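Local coordinates for protein elongation factor G (PDB 2DY1) that binds GTP and magnesium and probably acts as a GTPase that drives translocation during the elongation step of protein synthesis, at residues L69-H74 with G260-L265; I212-T215 with L219-K222. All blocks are in the same frame, centred on the assembly; numbering follows the deposited sequence.

Interaction 1. Residues L69-H74 with G260-L265; sequences LLFRGH and GVLPLL
In the P-loop GTPase domain, the edge strand 65-71 of the central sheet packs against the N-terminal part of helix 261-271, where F71 meets both L262 and L265, and L69 meets L265. The short strand and helix segments run nearly at right angles, 92° between directions, with axes 11.0 Å apart, so side chains alone bridge the gap. L265 sits in the middle and splits its two methyls between two partners. Its CD2 lies 3.7 Å from CB of F71, the two side chains sliding past one another in opposite directions, while CD1 goes to the L69 methyl. F71 already heads toward the helix at CB, and with CG anti to the backbone N (chi1 -179°) the ring extends obliquely to bring CE1 within 4.0 Å of L262 CD2. Just past the strand, F71 to H74 form a type I' turn of the hairpin to strand 74-80, closed by H74 N to F71 O and F71 N to H74 O, both 2.8 Å. R72 folds back from this turn and lays its CG over the centre of one ring face of F71, 3.9 Å above the plane. T33, in the loop after helix 22-32, touches L69, L262 and L265. The inner end of the contact is L69 CD1 against L265 CD1, 3.9 Å apart.

Interaction 2. Residues I212-T215 with L219-K222; sequences IVET and LLEK
The carbonyl oxygen of I212 is gripped twice by T215, through its backbone N at 3.0 Å and through its hydroxyl OG1 at 2.7 Å. The hydroxyl lies in the carbonyl plane on a lone pair, with a C=O to donor angle of 142°, and chi1 of 66° swings OG1 back toward the carbonyl to make this possible. That double hold ties the chain down in the connection between helices 198-213 and 217-225. V213 reaches across the turn. Its CG1, anti to the backbone N at chi1 166°, is directed into the backbone of the second helix, 3.6 Å from L219 O and 3.7 Å from L220 CA. L220 answers from its own side: CB rests 3.7 Å from V213 O, and CD1 lies 4.0 Å from V213 CG1. Its other methyl, CD2, comes near the carbonyl oxygen of E214. D216 OD1 takes a hydrogen bond from L219 N in the first turn of the second helix. Both I212 and L219 turn their side chains onto A237 of helix 231-243. The whole is a short turn joining two consecutive helices packed on a third, consistent with the G' insertion of the EF-G GTPase domain.

Both contacts belong to the GTP-binding domain, and interaction 2 falls within the long stretch of chain between the two segments of interaction 1. They do not touch: their centres are 29 Å apart and their nearest atoms about 15 Å. Interaction 1 joins distant parts of the sequence, an edge strand of the central sheet and helix 261-271, with 185 residues between its segments, whereas interaction 2 is a local turn between successive helices. Their relation to the nucleotide differs too. The L69 side chain lies about 12 Å from those of K22 and T23, which bind GTP, T23 also binding magnesium; interaction 2 sits away from these sites.

Interaction 1. Residues L69-H74 with G260-L265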
loop_
_atom_site.group_PDB
_atom_site.type_symbol
_atom_site.label_atom_id
_atom_site.label_comp_id
_atom_site.label_asym_id
_atom_site.label_seq_id
_atom_site.Cartn_x
_atom_site.Cartn_y
_atom_site.Cartn_z
ATOM N N LEU A 69 0.049 4.351 25.600
ATOM C CA LEU A 69 0.672 3.918 26.840
ATOM C C LEU A 69 1.054 5.030 27.788
ATOM O O LEU A 69 1.558 6.076 27.365
ATOM C CB LEU A 69 1.920 3.084 26.522
ATOM C CG LEU A 69 1.695 1.934 25.535
ATOM C CD1 LEU A 69 3.055 1.321 25.130
ATOM C CD2 LEU A 69 0.814 0.850 26.178
ATOM N N LEU A 70 0.774 4.795 29.066
ATOM C CA LEU A 70 1.103 5.735 30.134
ATOM C C LEU A 70 2.034 4.991 31.082
ATOM O O LEU A 70 1.730 3.885 31.522
ATOM C CB LEU A 70 -0.164 6.163 30.865
ATOM C CG LEU A 70 0.045 7.023 32.114
ATOM C CD1 LEU A 70 0.633 8.375 31.726
ATOM C CD2 LEU A 70 -1.298 7.212 32.812
ATOM N N PHE A 71 3.179 5.583 31.392
ATOM C CA PHE A 71 4.118 4.910 32.269
ATOM C C PHE A 71 4.899 5.961 33.039
ATOM O O PHE A 71 5.641 6.752 32.462
ATOM C CB PHE A 71 5.070 4.057 31.426
ATOM C CG PHE A 71 6.085 3.289 32.236
ATOM C CD1 PHE A 71 5.688 2.265 33.083
ATOM C CD2 PHE A 71 7.437 3.590 32.131
ATOM C CE1 PHE A 71 6.635 1.542 33.823
ATOM C CE2 PHE A 71 8.385 2.875 32.863
ATOM C CZ PHE A 71 7.978 1.854 33.706
ATOM N N ARG A 72 4.725 5.949 34.357
ATOM C CA ARG A 72 5.400 6.900 35.228
ATOM C C ARG A 72 5.279 8.330 34.741
ATOM O O ARG A 72 6.252 9.090 34.754
ATOM C CB ARG A 72 6.861 6.506 35.386
ATOM C CG ARG A 72 6.981 5.106 35.927
ATOM C CD ARG A 72 8.396 4.729 36.310
ATOM N NE ARG A 72 8.394 3.353 36.783
ATOM C CZ ARG A 72 9.484 2.675 37.127
ATOM N NH1 ARG A 72 10.678 3.246 37.050
ATOM N NH2 ARG A 72 9.375 1.424 37.556
ATOM N N GLY A 73 4.072 8.692 34.308
ATOM C CA GLY A 73 3.830 10.052 33.850
ATOM C C GLY A 73 4.228 10.350 32.410
ATOM O O GLY A 73 3.922 11.423 31.877
ATOM N N HIS A 74 4.919 9.408 31.778
ATOM C CA HIS A 74 5.346 9.575 30.384
ATOM C C HIS A 74 4.320 8.881 29.488
ATOM O O HIS A 74 3.628 7.969 29.926
ATOM C CB HIS A 74 6.705 8.915 30.169
ATOM C CG HIS A 74 7.737 9.331 31.168
ATOM N ND1 HIS A 74 8.166 10.634 31.294
ATOM C CD2 HIS A 74 8.404 8.622 32.109
ATOM C CE1 HIS A 74 9.051 10.711 32.272
ATOM N NE2 HIS A 74 9.212 9.504 32.784
ATOM N N GLY A 260 11.104 -8.663 29.307
ATOM C CA GLY A 260 11.599 -7.379 28.810
ATOM C C GLY A 260 10.603 -6.360 28.309
ATOM O O GLY A 260 10.987 -5.434 27.611
ATOM N N VAL A 261 9.341 -6.501 28.689
ATOM C CA VAL A 261 8.324 -5.570 28.211
ATOM C C VAL A 261 8.478 -4.148 28.752
ATOM O O VAL A 261 8.551 -3.200 27.961
ATOM C CB VAL A 261 6.905 -6.128 28.522
ATOM C CG1 VAL A 261 5.815 -5.136 28.112
ATOM C CG2 VAL A 261 6.715 -7.405 27.749
ATOM N N LEU A 262 8.538 -3.975 30.070
ATOM C CA LEU A 262 8.679 -2.615 30.590
ATOM C C LEU A 262 10.075 -2.074 30.254
ATOM O O LEU A 262 10.224 -0.890 29.999
ATOM C CB LEU A 262 8.342 -2.556 32.088
ATOM C CG LEU A 262 6.829 -2.812 32.333
ATOM C CD1 LEU A 262 6.506 -2.789 33.828
ATOM C CD2 LEU A 262 5.992 -1.744 31.593
ATOM N N PRO A 263 11.116 -2.924 30.267
ATOM C CA PRO A 263 12.442 -2.393 29.904
ATOM C C PRO A 263 12.420 -1.838 28.454
ATOM O O PRO A 263 13.116 -0.867 28.138
ATOM C CB PRO A 263 13.344 -3.613 30.034
ATOM C CG PRO A 263 12.754 -4.306 31.225
ATOM C CD PRO A 263 11.248 -4.218 30.964
ATOM N N LEU A 264 11.633 -2.461 27.572
ATOM C CA LEU A 264 11.521 -1.983 26.187
ATOM C C LEU A 264 10.867 -0.598 26.190
ATOM O O LEU A 264 11.275 0.297 25.448
ATOM C CB LEU A 264 10.669 -2.946 25.341
ATOM C CG LEU A 264 10.260 -2.442 23.955
ATOM C CD1 LEU A 264 11.500 -2.282 23.094
ATOM C CD2 LEU A 264 9.300 -3.430 23.300
ATOM N N LEU A 265 9.842 -0.423 27.019
ATOM C CA LEU A 265 9.172 0.864 27.087
ATOM C C LEU A 265 10.131 1.952 27.594
ATOM O O LEU A 265 10.152 3.071 27.065
ATOM C CB LEU A 265 7.938 0.747 27.980
ATOM C CG LEU A 265 6.980 1.944 28.015
ATOM C CD1 LEU A 265 6.559 2.341 26.605
ATOM C CD2 LEU A 265 5.758 1.547 28.856
#

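Interaction 2. Residues I212-T215 with L219-K222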
loop_
_atom_site.group_PDB
_atom_site.type_symbol
_atom_site.label_atom_id
_atom_site.label_comp_id
_atom_site.label_asym_id
_atom_site.label_seq_id
_atom_site.Cartn_x
_atom_site.Cartn_y
_atom_site.Cartn_z
ATOM N N ILE A 212 28.994 4.722 20.245
ATOM C CA ILE A 212 28.361 5.960 20.662
ATOM C C ILE A 212 29.354 7.117 20.619
ATOM O O ILE A 212 29.037 8.192 20.100
ATOM C CB ILE A 212 27.809 5.845 22.077
ATOM C CG1 ILE A 212 26.676 4.806 22.083
ATOM C CG2 ILE A 212 27.309 7.221 22.566
ATOM C CD1 ILE A 212 26.171 4.441 23.450
ATOM N N VAL A 213 30.537 6.895 21.175
ATOM C CA VAL A 213 31.575 7.924 21.199
ATOM C C VAL A 213 31.869 8.460 19.802
ATOM O O VAL A 213 31.970 9.677 19.604
ATOM C CB VAL A 213 32.886 7.373 21.842
ATOM C CG1 VAL A 213 34.061 8.316 21.569
ATOM C CG2 VAL A 213 32.688 7.233 23.336
ATOM N N GLU A 214 31.986 7.555 18.837
ATOM C CA GLU A 214 32.276 7.930 17.462
ATOM C C GLU A 214 31.257 8.842 16.775
ATOM O O GLU A 214 31.565 9.452 15.751
ATOM C CB GLU A 214 32.491 6.679 16.627
ATOM C CG GLU A 214 33.800 5.986 16.957
ATOM C CD GLU A 214 33.920 4.625 16.316
ATOM O OE1 GLU A 214 34.985 3.990 16.466
ATOM O OE2 GLU A 214 32.946 4.187 15.666
ATOM N N THR A 215 30.060 8.959 17.343
ATOM C CA THR A 215 29.028 9.813 16.755
ATOM C C THR A 215 28.988 11.207 17.343
ATOM O O THR A 215 28.192 12.043 16.902
ATOM C CB THR A 215 27.624 9.238 16.978
ATOM O OG1 THR A 215 27.323 9.268 18.377
ATOM C CG2 THR A 215 27.534 7.840 16.441
ATOM N N LEU A 219 32.793 13.863 22.607
ATOM C CA LEU A 219 33.261 12.640 23.246
ATOM C C LEU A 219 34.391 11.983 22.479
ATOM O O LEU A 219 35.271 11.347 23.054
ATOM C CB LEU A 219 32.111 11.638 23.380
ATOM C CG LEU A 219 30.960 12.086 24.272
ATOM C CD1 LEU A 219 29.952 10.954 24.392
ATOM C CD2 LEU A 219 31.489 12.473 25.641
ATOM N N LEU A 220 34.365 12.122 21.165
ATOM C CA LEU A 220 35.388 11.522 20.351
ATOM C C LEU A 220 36.731 12.175 20.652
ATOM O O LEU A 220 37.772 11.509 20.689
ATOM C CB LEU A 220 35.030 11.691 18.879
ATOM C CG LEU A 220 35.896 10.947 17.870
ATOM C CD1 LEU A 220 36.091 9.489 18.295
ATOM C CD2 LEU A 220 35.222 11.034 16.517
ATOM N N GLU A 221 36.699 13.483 20.869
ATOM C CA GLU A 221 37.917 14.229 21.173
ATOM C C GLU A 221 38.497 13.720 22.484
ATOM O O GLU A 221 39.699 13.448 22.587
ATOM C CB GLU A 221 37.603 15.722 21.273
ATOM C CG GLU A 221 38.766 16.579 21.741
ATOM C CD GLU A 221 38.588 18.037 21.372
ATOM O OE1 GLU A 221 37.601 18.656 21.828
ATOM O OE2 GLU A 221 39.433 18.562 20.616
ATOM N N LYS A 222 37.630 13.572 23.481
ATOM C CA LYS A 222 38.059 13.091 24.782
ATOM C C LYS A 222 38.643 11.680 24.743
ATOM O O LYS A 222 39.647 11.405 25.396
ATOM C CB LYS A 222 36.888 13.158 25.762
ATOM C CG LYS A 222 36.357 14.568 25.936
ATOM C CD LYS A 222 35.403 14.679 27.108
ATOM C CE LYS A 222 34.983 16.123 27.318
ATOM N NZ LYS A 222 34.216 16.296 28.580
#